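Local structure of SidF, inhibitor of growth family, member 3 (Legionella pneumophila subsp. pneumophila, 4FYE) at residues A[10-13]-A[14-18]; A[208-211]-A[212-216]; A[308-311]-A[312-315]; A[592-595]-A[596-599]; A[695-698]-A[699-702]. The protein is a phosphoinositide phosphatase of Legionella, probably acting on phosphatidylinositol phosphates at membranes. The protein carries 1 engineered substitution. All blocks are in the same frame, centred on the assembly; numbering follows the deposited sequence.

In chain order the five local contacts run from the N-terminal helix 9-16 (interaction 1), through the start of helix 212-216 (interaction 2), the end of helix 284-311 (interaction 3) and the first turns of helix 590-614 (interaction 4), to the junction of helices 692-699 and 701-712 (interaction 5). Interactions 1 and 3 are near neighbours, their centres about 14 Å apart, whereas interactions 2 and 4 stand about 40 Å apart. The six-stranded mixed sheet touches three of them: side chains of interactions 1, 3 and 5 pack on its strands. Helix 284-311 ends in interaction 3 and supports interaction 2, while interaction 4 packs on helix 522-583; distant segments thus meet in one phosphatase domain.

Interaction 1. Residues A[10-13]-A[14-18]; sequences ETYV and THLLS
Leu16 lays its CD1 methyl over one face of the Tyr12 ring, 3.5 Å above the plane and offset toward the rim. The approach is a CH-pi contact, with CD1 3.7 Å from the ring centroid and 17° off its normal. Tyr12 has CG anti to its own N (chi1 -169°), which swings the ring along the helix toward the residue four places on. Beside this pair Val13 and Leu17 point the same way, Val13 CG1 lying 4.0 Å from Leu17 CD1. Both pairs are buried, as suits aromatic and branched aliphatic residues: Val13 and Leu16 also press on Met203 of strand 199-206, and the hydroxyl of Tyr12 is hydrogen-bonded to Asp43.

The other side of the helix is looser and more polar, with Glu10 and His15 exposed. Thr11 O sits at the edge of the His15 ring, in its plane, 3.3 Å from His15 CD2. The exception to this looseness is Thr14, which grips Glu10 O twice, through its backbone N at 3.0 Å and its OG1 at 2.9 Å, the two donors arriving from opposite faces of the carbonyl plane. Threonine suits this place because its hydroxyl can turn back onto the preceding turn. Apolar residues on one side and polar ones on the other are typical of an amphipathic alpha-helix, here the short helix 9-16 laid against a beta-sheet.

Interaction 2. Residues A[208-211]-A[212-216]; sequences GRYT and KRQQR
Gln214 OE1 takes the backbone N-H of Thr211 at 2.8 Å, with an N-H...O angle of 162°. Thr211 OG1 adds a second, weak bond to the same oxygen. In return, Gln214 N donates to Thr211 OG1 at 3.2 Å, in a nearly straight bond. This reciprocal exchange is a capping box with Thr211 at the N-cap. Threonine suits the position because its hydroxyl, set between the backbone N and carbonyl carbon (chi1 58°), faces an N-H of the first turn that has no earlier helical carbonyl to meet. Glutamine is long enough to reach back: its chain, extended beyond CG, passes OG1, with Gln214 CG 3.4 Å from Thr211 OG1, before OE1 arrives at the Thr211 amide. The first helical bond, Gln215 N to Thr211 O at 2.8 Å, completes the turn.

Tyr210 flanks the box. Gln214 OE1 lies at the edge of its ring, in plane and 3.6 Å from Tyr210 CD1, while the ring and amide planes stand 89° apart. Gln215 sends its own OE1 to within 3.8 Å of Tyr210 CB.

The cap links strand 199-206 to helix 212-216 and rests on helix 284-311, where Glu300 accepts from Gln214 NE2 and Glu299 pairs with Arg213. Lys212 also touches Thr395 of strand 391-399.

Interaction 3. Residues A[308-311]-A[312-315]; sequences RQID and RMTN
Arg312 lies alongside Arg308, and its side chain can be followed outward from the backbone. CB stands 3.7 Å from Arg308 O, the carbonyl that also accepts from Arg312 N. CG keeps near that same oxygen, placed there because it lies anti to the carbonyl carbon of Arg312 (chi1 -74°). CD then meets the aliphatic part of its neighbour, 3.6 Å from Arg308 CG. A bend at chi3 turns the group beyond, so that Arg312 NE settles over one face of the Arg308 guanidinium, 3.5 Å from Arg308 NH1. Arg312 CZ follows at 3.8 Å from Arg308 NH1. The two guanidinium planes are only 9° apart with centres 4.3 Å from each other, an offset parallel stack. At the tip, Arg312 NH1 pairs with Asp265 OD2 and Arg312 NH2 with Asp639 OD1.

The closeness of two cations is probably eased by these two carboxylates, since Asp265 also binds Arg308 NH1 through OD1. Arginine suits both places, because its flat cation can stack through a face and still donate from its rim.

At the end of the helix the backbone changes character. Met313 N bonds to Ile310 O at 2.9 Å, three residues back, with the donor above the carbonyl plane. The flexible Met313 chain curls back to place CE 4.4 Å from Ile310 CG1.

Thus helix 284-311 closes and the chain moves toward helix 315-320, whose N-cap is Thr314. Arg308 and Arg312 touch Arg248 of strand 247-254, and Ile310 and Met313 pack on helix 335-349.

Interaction 4. Residues A[592-595]-A[596-599]; sequences TKSR and LQHF
Backbone bonds from each N-H to the carbonyl four residues earlier make this a regular alpha-helical turn, with Leu596 N bonded to Thr592 O at 3.0 Å and Phe599 N to Arg595 O at 2.9 Å. It belongs to the start of helix 590-614, which packs here on helix 522-583. Thr592 and Leu596 lie side by side and point the same way, Thr592 CG2 lying 4.1 Å from Leu596 CD1. With OG1 anti to the carbonyl carbon (chi1 -64°), Thr592 brings its methyl CG2, the apolar branch, to the leucine. Leu596 is buried, continuing onto Ile579 and Ile583 of helix 522-583, and Phe599 reaches Leu575 of that helix.

Polar residues occupy other directions. Gln597 runs back beside the preceding turn, and its NE2 is hydrogen-bonded to Asp672 O, a task for which an amide on a long chain is well suited. His598 CB stands 3.3 Å from Ser594 O, whose bond to His598 N is 2.8 Å long, while the ring leads away from the turn. Both ring nitrogens find partners, ND1 at Glu637 OE1 and NE2 at Asn455 OD1, a two-sided linkage that imidazole is well shaped to make. Along the Gln597 chain, CG passes 3.1 Å from Lys593 O and CD follows at 3.3 Å from the same oxygen.

Interaction 5. Residues A[695-698]-A[699-702]; sequences QLDR and ELTT
The carboxylate of Asp697 meets Leu700 through one oxygen: OD1 lies 3.7 Å from Leu700 CD1, and the two side chains cross at about a right angle. Its other oxygen, OD2, takes the guanidinium of Arg684 and the backbone N of Ala728, so a buried acid is paired rather than left among apolar groups. The carboxylate of Glu699 is held at both oxygens, by Tyr58 at OE1 and Ser56 at OE2; its chain bends at chi2 (-63°) after CB passes 3.3 Å from Leu696 O.

Leu696 and Leu700 touch through their CD2 methyls, 4.2 Å apart, as suits branched aliphatic chains in an interior. Leu700 CG also lies 3.4 Å from Leu696 O.

The backbone bonds here span three residues: Glu699 N to Leu696 O at 2.7 Å and Leu700 N to Asp697 O at 3.1 Å. Both donors stand above the carbonyl plane, 52° and 57° out of it. Such i to i+3 bonds are of the 3-10 type, tighter than the alpha-helical pattern.

That turn joins helices 692-699 and 701-712. Around it, Leu696 and Glu699 pack on Phe189 of strand 184-189, Leu700 meets Gln658 of helix 652-668, and Phe679 of helix 678-681 covers both leucines.

Interaction 1. Residues A[10-13]-A[14-18]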
# COMPACT_ATOMS: atom_id res chain seq x y z
N GLU A 10 -13.14 11.03 -7.44
CA GLU A 10 -13.69 12.05 -6.61
C GLU A 10 -15.19 11.87 -6.47
O GLU A 10 -15.72 12.01 -5.34
CB GLU A 10 -13.39 13.47 -7.10
CG GLU A 10 -13.79 14.49 -6.05
CD GLU A 10 -13.72 15.98 -6.45
OE1 GLU A 10 -14.58 16.78 -5.96
OE2 GLU A 10 -12.79 16.35 -7.22
N THR A 11 -15.90 11.57 -7.57
CA THR A 11 -17.35 11.50 -7.41
C THR A 11 -17.68 10.27 -6.55
O THR A 11 -18.44 10.34 -5.59
CB THR A 11 -18.18 11.56 -8.72
OG1 THR A 11 -18.47 10.23 -9.13
CG2 THR A 11 -17.48 12.31 -9.85
N TYR A 12 -17.06 9.15 -6.85
CA TYR A 12 -17.19 8.03 -5.94
C TYR A 12 -16.90 8.31 -4.45
O TYR A 12 -17.70 7.94 -3.57
CB TYR A 12 -16.37 6.86 -6.41
CG TYR A 12 -16.65 5.57 -5.68
CD1 TYR A 12 -17.96 5.11 -5.43
CD2 TYR A 12 -15.61 4.77 -5.30
CE1 TYR A 12 -18.20 3.89 -4.79
CE2 TYR A 12 -15.83 3.54 -4.70
CZ TYR A 12 -17.11 3.10 -4.44
OH TYR A 12 -17.25 1.89 -3.80
N VAL A 13 -15.80 8.97 -4.14
CA VAL A 13 -15.45 9.22 -2.72
C VAL A 13 -16.53 10.09 -2.06
O VAL A 13 -16.90 9.90 -0.87
CB VAL A 13 -14.10 9.93 -2.67
CG1 VAL A 13 -13.86 10.53 -1.31
CG2 VAL A 13 -12.95 8.98 -3.16
N THR A 14 -17.08 11.01 -2.86
CA THR A 14 -18.12 11.89 -2.40
C THR A 14 -19.38 11.11 -2.08
O THR A 14 -19.99 11.31 -1.04
CB THR A 14 -18.47 12.91 -3.47
OG1 THR A 14 -17.32 13.75 -3.69
CG2 THR A 14 -19.66 13.73 -3.03
N HIS A 15 -19.80 10.21 -2.96
CA HIS A 15 -20.96 9.38 -2.61
C HIS A 15 -20.73 8.58 -1.36
O HIS A 15 -21.61 8.41 -0.56
CB HIS A 15 -21.34 8.49 -3.77
CG HIS A 15 -22.10 9.21 -4.83
ND1 HIS A 15 -23.46 9.18 -4.89
CD2 HIS A 15 -21.68 10.06 -5.84
CE1 HIS A 15 -23.87 9.94 -5.92
NE2 HIS A 15 -22.77 10.49 -6.50
N LEU A 16 -19.50 8.11 -1.17
CA LEU A 16 -19.15 7.24 -0.07
C LEU A 16 -19.29 7.93 1.26
O LEU A 16 -19.51 7.27 2.25
CB LEU A 16 -17.71 6.73 -0.21
CG LEU A 16 -17.60 5.54 -1.14
CD1 LEU A 16 -16.13 5.17 -1.53
CD2 LEU A 16 -18.32 4.38 -0.48
N LEU A 17 -19.13 9.23 1.29
CA LEU A 17 -19.17 9.98 2.52
C LEU A 17 -20.55 10.52 2.82
O LEU A 17 -20.71 11.25 3.77
CB LEU A 17 -18.15 11.12 2.47
CG LEU A 17 -16.75 10.49 2.49
CD1 LEU A 17 -15.69 11.49 2.08
CD2 LEU A 17 -16.49 9.88 3.84
N SER A 18 -21.54 10.18 2.02
CA SER A 18 -22.87 10.78 2.20
C SER A 18 -23.77 9.83 3.01
O SER A 18 -23.27 8.93 3.70
CB SER A 18 -23.50 11.11 0.83
OG SER A 18 -23.74 9.91 0.10

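Interaction 2. Residues A[208-211]-A[212-216]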
# COMPACT_ATOMS: atom_id res chain seq x y z
N GLY A 208 -8.27 -4.05 -7.70
CA GLY A 208 -7.57 -5.13 -8.36
C GLY A 208 -8.62 -5.99 -9.01
O GLY A 208 -9.73 -6.15 -8.50
N ARG A 209 -8.22 -6.56 -10.14
CA ARG A 209 -9.08 -7.32 -10.98
C ARG A 209 -8.12 -8.18 -11.80
O ARG A 209 -7.02 -7.77 -12.12
CB ARG A 209 -9.88 -6.34 -11.83
CG ARG A 209 -10.67 -6.95 -12.95
CD ARG A 209 -11.44 -5.90 -13.69
NE ARG A 209 -12.67 -6.45 -14.26
CZ ARG A 209 -13.86 -6.42 -13.65
NH1 ARG A 209 -13.98 -5.87 -12.44
NH2 ARG A 209 -14.92 -6.95 -14.25
N TYR A 210 -8.52 -9.41 -12.10
CA TYR A 210 -7.62 -10.32 -12.81
C TYR A 210 -7.33 -9.89 -14.25
O TYR A 210 -8.23 -9.43 -14.95
CB TYR A 210 -8.25 -11.70 -12.84
CG TYR A 210 -8.22 -12.42 -11.53
CD1 TYR A 210 -7.04 -12.54 -10.80
CD2 TYR A 210 -9.37 -13.03 -11.03
CE1 TYR A 210 -7.02 -13.24 -9.59
CE2 TYR A 210 -9.37 -13.73 -9.82
CZ TYR A 210 -8.19 -13.85 -9.11
OH TYR A 210 -8.18 -14.53 -7.91
N THR A 211 -6.09 -10.06 -14.70
CA THR A 211 -5.82 -9.85 -16.14
C THR A 211 -6.36 -11.02 -16.97
O THR A 211 -6.64 -12.09 -16.43
CB THR A 211 -4.34 -9.77 -16.46
OG1 THR A 211 -3.71 -10.97 -16.03
CG2 THR A 211 -3.67 -8.59 -15.78
N LYS A 212 -6.51 -10.83 -18.27
CA LYS A 212 -7.06 -11.92 -19.03
C LYS A 212 -6.13 -13.12 -18.97
O LYS A 212 -6.58 -14.24 -18.84
CB LYS A 212 -7.41 -11.51 -20.48
CG LYS A 212 -8.49 -10.45 -20.49
CD LYS A 212 -9.50 -10.63 -21.59
CE LYS A 212 -10.35 -9.38 -21.78
NZ LYS A 212 -10.82 -9.24 -23.21
N ARG A 213 -4.83 -12.88 -19.07
CA ARG A 213 -3.86 -13.94 -18.95
C ARG A 213 -4.07 -14.74 -17.65
O ARG A 213 -4.16 -15.95 -17.69
CB ARG A 213 -2.46 -13.37 -18.96
CG ARG A 213 -1.37 -14.41 -19.05
CD ARG A 213 -0.10 -13.82 -18.52
NE ARG A 213 0.32 -12.73 -19.37
CZ ARG A 213 0.97 -12.90 -20.52
NH1 ARG A 213 1.26 -14.13 -20.94
NH2 ARG A 213 1.33 -11.85 -21.24
N GLN A 214 -4.17 -14.07 -16.51
CA GLN A 214 -4.49 -14.78 -15.26
C GLN A 214 -5.82 -15.54 -15.39
O GLN A 214 -5.95 -16.69 -14.98
CB GLN A 214 -4.57 -13.80 -14.08
CG GLN A 214 -3.24 -13.28 -13.56
CD GLN A 214 -3.42 -12.04 -12.70
OE1 GLN A 214 -4.37 -11.28 -12.90
NE2 GLN A 214 -2.46 -11.79 -11.79
N GLN A 215 -6.81 -14.89 -15.98
CA GLN A 215 -8.13 -15.43 -16.07
C GLN A 215 -8.10 -16.81 -16.74
O GLN A 215 -8.69 -17.75 -16.21
CB GLN A 215 -9.07 -14.43 -16.76
CG GLN A 215 -10.55 -14.48 -16.36
CD GLN A 215 -10.84 -14.48 -14.84
OE1 GLN A 215 -11.26 -13.47 -14.27
NE2 GLN A 215 -10.64 -15.63 -14.18
N ARG A 216 -7.37 -16.97 -17.84
CA ARG A 216 -7.34 -18.28 -18.50
C ARG A 216 -6.34 -19.31 -17.93
O ARG A 216 -6.51 -20.51 -18.15
CB ARG A 216 -7.18 -18.12 -20.01
CG ARG A 216 -5.78 -17.73 -20.41
CD ARG A 216 -5.61 -17.60 -21.90
NE ARG A 216 -4.61 -16.58 -22.22
CZ ARG A 216 -3.29 -16.78 -22.20
NH1 ARG A 216 -2.77 -17.97 -21.85
NH2 ARG A 216 -2.49 -15.75 -22.51

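Interaction 3. Residues A[308-311]-A[312-315]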
# COMPACT_ATOMS: atom_id res chain seq x y z
N ARG A 308 -6.45 3.27 -12.26
CA ARG A 308 -6.44 4.40 -11.32
C ARG A 308 -6.33 5.72 -12.19
O ARG A 308 -7.04 6.69 -11.97
CB ARG A 308 -5.29 4.31 -10.29
CG ARG A 308 -5.02 5.65 -9.55
CD ARG A 308 -4.09 5.60 -8.26
NE ARG A 308 -2.96 6.19 -8.78
CZ ARG A 308 -2.42 7.35 -8.55
NH1 ARG A 308 -2.65 8.13 -7.49
NH2 ARG A 308 -1.44 7.58 -9.37
N GLN A 309 -5.49 5.68 -13.22
CA GLN A 309 -5.24 6.84 -14.00
C GLN A 309 -6.53 7.26 -14.69
O GLN A 309 -6.84 8.43 -14.70
CB GLN A 309 -4.11 6.55 -14.99
CG GLN A 309 -3.58 7.76 -15.73
CD GLN A 309 -2.30 7.46 -16.49
OE1 GLN A 309 -2.34 7.31 -17.70
NE2 GLN A 309 -1.18 7.31 -15.77
N ILE A 310 -7.32 6.31 -15.21
CA ILE A 310 -8.61 6.65 -15.78
C ILE A 310 -9.59 7.26 -14.70
O ILE A 310 -10.32 8.26 -14.98
CB ILE A 310 -9.26 5.44 -16.53
CG1 ILE A 310 -8.79 5.30 -18.00
CG2 ILE A 310 -10.76 5.66 -16.70
CD1 ILE A 310 -7.34 5.14 -18.26
N ASP A 311 -9.62 6.66 -13.49
CA ASP A 311 -10.46 7.13 -12.37
C ASP A 311 -10.16 8.58 -12.02
O ASP A 311 -11.02 9.28 -11.50
CB ASP A 311 -10.06 6.40 -11.06
CG ASP A 311 -10.44 4.96 -11.05
OD1 ASP A 311 -11.03 4.52 -12.09
OD2 ASP A 311 -10.13 4.28 -10.00
N ARG A 312 -8.90 8.96 -12.14
CA ARG A 312 -8.49 10.29 -11.78
C ARG A 312 -8.83 11.29 -12.89
O ARG A 312 -8.55 12.45 -12.73
CB ARG A 312 -7.01 10.33 -11.42
CG ARG A 312 -6.83 9.69 -10.05
CD ARG A 312 -5.46 9.18 -9.66
NE ARG A 312 -4.35 10.13 -9.85
CZ ARG A 312 -4.20 11.19 -9.09
NH1 ARG A 312 -5.08 11.40 -8.13
NH2 ARG A 312 -3.18 12.00 -9.24
N MET A 313 -9.43 10.86 -13.99
CA MET A 313 -9.94 11.84 -14.95
C MET A 313 -11.43 12.12 -14.90
O MET A 313 -12.28 11.21 -14.85
CB MET A 313 -9.51 11.47 -16.35
CG MET A 313 -7.98 11.47 -16.38
SD MET A 313 -7.26 11.25 -17.99
CE MET A 313 -7.72 9.58 -18.21
N THR A 314 -11.75 13.41 -14.92
CA THR A 314 -13.14 13.82 -14.96
C THR A 314 -13.53 13.57 -16.37
O THR A 314 -12.69 13.44 -17.27
CB THR A 314 -13.31 15.31 -14.59
OG1 THR A 314 -12.73 16.15 -15.62
CG2 THR A 314 -12.51 15.57 -13.28
N ASN A 315 -14.82 13.55 -16.57
CA ASN A 315 -15.38 13.68 -17.91
C ASN A 315 -14.82 14.83 -18.78
O ASN A 315 -14.50 14.58 -19.94
CB ASN A 315 -16.90 13.68 -17.86
CG ASN A 315 -17.46 12.30 -17.49
OD1 ASN A 315 -16.78 11.46 -16.87
ND2 ASN A 315 -18.70 12.06 -17.85

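Interaction 4. Residues A[592-595]-A[596-599]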
# COMPACT_ATOMS: atom_id res chain seq x y z
N THR A 592 -1.78 29.24 -9.41
CA THR A 592 -0.52 29.78 -8.92
C THR A 592 -0.12 29.17 -7.55
O THR A 592 1.00 28.70 -7.36
CB THR A 592 -0.59 31.32 -8.89
OG1 THR A 592 -0.74 31.80 -10.23
CG2 THR A 592 0.65 31.95 -8.26
N LYS A 593 -1.06 29.15 -6.62
CA LYS A 593 -0.84 28.59 -5.29
C LYS A 593 -0.36 27.15 -5.35
O LYS A 593 0.49 26.77 -4.56
CB LYS A 593 -2.12 28.66 -4.48
CG LYS A 593 -1.92 28.98 -3.01
CD LYS A 593 -3.21 28.73 -2.23
CE LYS A 593 -4.32 29.67 -2.70
NZ LYS A 593 -5.64 28.98 -2.74
N SER A 594 -0.91 26.36 -6.28
CA SER A 594 -0.48 24.98 -6.48
C SER A 594 0.89 24.90 -7.02
O SER A 594 1.66 24.05 -6.61
CB SER A 594 -1.36 24.28 -7.45
OG SER A 594 -2.48 23.90 -6.74
N ARG A 595 1.17 25.76 -7.98
CA ARG A 595 2.47 25.80 -8.59
C ARG A 595 3.46 25.94 -7.46
O ARG A 595 4.48 25.25 -7.43
CB ARG A 595 2.60 27.01 -9.55
CG ARG A 595 1.97 26.85 -10.93
CD ARG A 595 1.69 28.23 -11.53
NE ARG A 595 0.98 28.24 -12.81
CZ ARG A 595 -0.19 27.64 -13.05
NH1 ARG A 595 -0.79 26.90 -12.12
NH2 ARG A 595 -0.76 27.75 -14.25
N LEU A 596 3.17 26.83 -6.52
CA LEU A 596 4.18 27.23 -5.55
C LEU A 596 4.44 26.17 -4.48
O LEU A 596 5.54 26.08 -3.93
CB LEU A 596 3.79 28.56 -4.91
CG LEU A 596 4.14 29.81 -5.73
CD1 LEU A 596 3.81 29.64 -7.20
CD2 LEU A 596 3.47 31.07 -5.19
N GLN A 597 3.42 25.37 -4.22
CA GLN A 597 3.47 24.30 -3.23
C GLN A 597 4.10 23.09 -3.85
O GLN A 597 4.98 22.47 -3.25
CB GLN A 597 2.06 23.97 -2.74
CG GLN A 597 1.33 25.15 -2.11
CD GLN A 597 -0.14 24.88 -1.89
OE1 GLN A 597 -0.79 24.20 -2.70
NE2 GLN A 597 -0.69 25.38 -0.77
N HIS A 598 3.66 22.76 -5.06
CA HIS A 598 4.30 21.69 -5.82
C HIS A 598 5.77 21.93 -5.91
O HIS A 598 6.54 21.05 -5.55
CB HIS A 598 3.74 21.55 -7.23
CG HIS A 598 4.50 20.54 -8.08
ND1 HIS A 598 4.49 19.20 -7.81
CD2 HIS A 598 5.32 20.71 -9.21
CE1 HIS A 598 5.25 18.56 -8.73
NE2 HIS A 598 5.77 19.49 -9.58
N PHE A 599 6.19 23.10 -6.36
CA PHE A 599 7.64 23.34 -6.51
C PHE A 599 8.41 23.17 -5.19
O PHE A 599 9.42 22.46 -5.09
CB PHE A 599 7.94 24.74 -7.10
CG PHE A 599 9.40 24.99 -7.35
CD1 PHE A 599 10.24 25.42 -6.33
CD2 PHE A 599 9.95 24.81 -8.62
CE1 PHE A 599 11.59 25.67 -6.55
CE2 PHE A 599 11.30 25.05 -8.86
CZ PHE A 599 12.12 25.48 -7.82

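Interaction 5. Residues A[695-698]-A[699-702]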
# COMPACT_ATOMS: atom_id res chain seq x y z
N GLN A 695 -1.80 14.22 18.38
CA GLN A 695 -3.24 14.07 18.40
C GLN A 695 -3.70 13.51 17.03
O GLN A 695 -4.58 12.62 16.97
CB GLN A 695 -3.92 15.41 18.77
CG GLN A 695 -5.39 15.19 19.09
CD GLN A 695 -6.31 16.42 18.90
OE1 GLN A 695 -7.48 16.24 18.51
NE2 GLN A 695 -5.80 17.65 19.18
N LEU A 696 -3.11 14.01 15.95
CA LEU A 696 -3.39 13.43 14.64
C LEU A 696 -2.90 11.99 14.63
O LEU A 696 -3.60 11.08 14.17
CB LEU A 696 -2.66 14.20 13.53
CG LEU A 696 -3.33 14.32 12.14
CD1 LEU A 696 -2.34 14.58 11.02
CD2 LEU A 696 -4.30 13.25 11.70
N ASP A 697 -1.69 11.78 15.12
CA ASP A 697 -1.11 10.47 15.00
C ASP A 697 -2.08 9.47 15.70
O ASP A 697 -2.24 8.39 15.24
CB ASP A 697 0.32 10.46 15.57
CG ASP A 697 1.19 9.30 15.03
OD1 ASP A 697 0.96 8.81 13.89
OD2 ASP A 697 2.15 8.90 15.74
N ARG A 698 -2.78 9.90 16.76
CA ARG A 698 -3.67 9.05 17.51
C ARG A 698 -4.78 8.60 16.62
O ARG A 698 -5.30 7.50 16.80
CB ARG A 698 -4.21 9.75 18.76
CG ARG A 698 -3.17 9.81 19.87
CD ARG A 698 -3.73 10.46 21.07
NE ARG A 698 -2.80 10.39 22.20
CZ ARG A 698 -3.03 10.98 23.39
NH1 ARG A 698 -4.14 11.70 23.55
NH2 ARG A 698 -2.16 10.86 24.42
N GLU A 699 -5.07 9.34 15.59
CA GLU A 699 -6.26 8.98 14.80
C GLU A 699 -5.95 7.77 13.90
O GLU A 699 -6.82 6.92 13.66
CB GLU A 699 -6.73 10.15 13.93
CG GLU A 699 -7.22 11.41 14.65
CD GLU A 699 -8.45 11.15 15.49
OE1 GLU A 699 -8.82 12.08 16.21
OE2 GLU A 699 -9.04 10.04 15.47
N LEU A 700 -4.70 7.68 13.44
CA LEU A 700 -4.33 6.83 12.30
C LEU A 700 -4.30 5.32 12.54
O LEU A 700 -4.22 4.54 11.61
CB LEU A 700 -3.00 7.31 11.73
CG LEU A 700 -3.05 8.83 11.63
CD1 LEU A 700 -1.66 9.36 11.36
CD2 LEU A 700 -4.02 9.24 10.52
N THR A 701 -4.41 4.83 13.77
CA THR A 701 -4.34 3.34 13.89
C THR A 701 -5.68 2.71 13.63
O THR A 701 -5.81 1.48 13.40
CB THR A 701 -3.83 2.88 15.24
OG1 THR A 701 -4.19 3.89 16.20
CG2 THR A 701 -2.28 2.72 15.16
N THR A 702 -6.69 3.54 13.60
CA THR A 702 -8.01 2.96 13.53
C THR A 702 -8.34 2.29 12.19
O THR A 702 -8.85 1.17 12.19
CB THR A 702 -9.12 3.81 14.24
OG1 THR A 702 -9.99 4.38 13.31
CG2 THR A 702 -8.55 4.85 15.11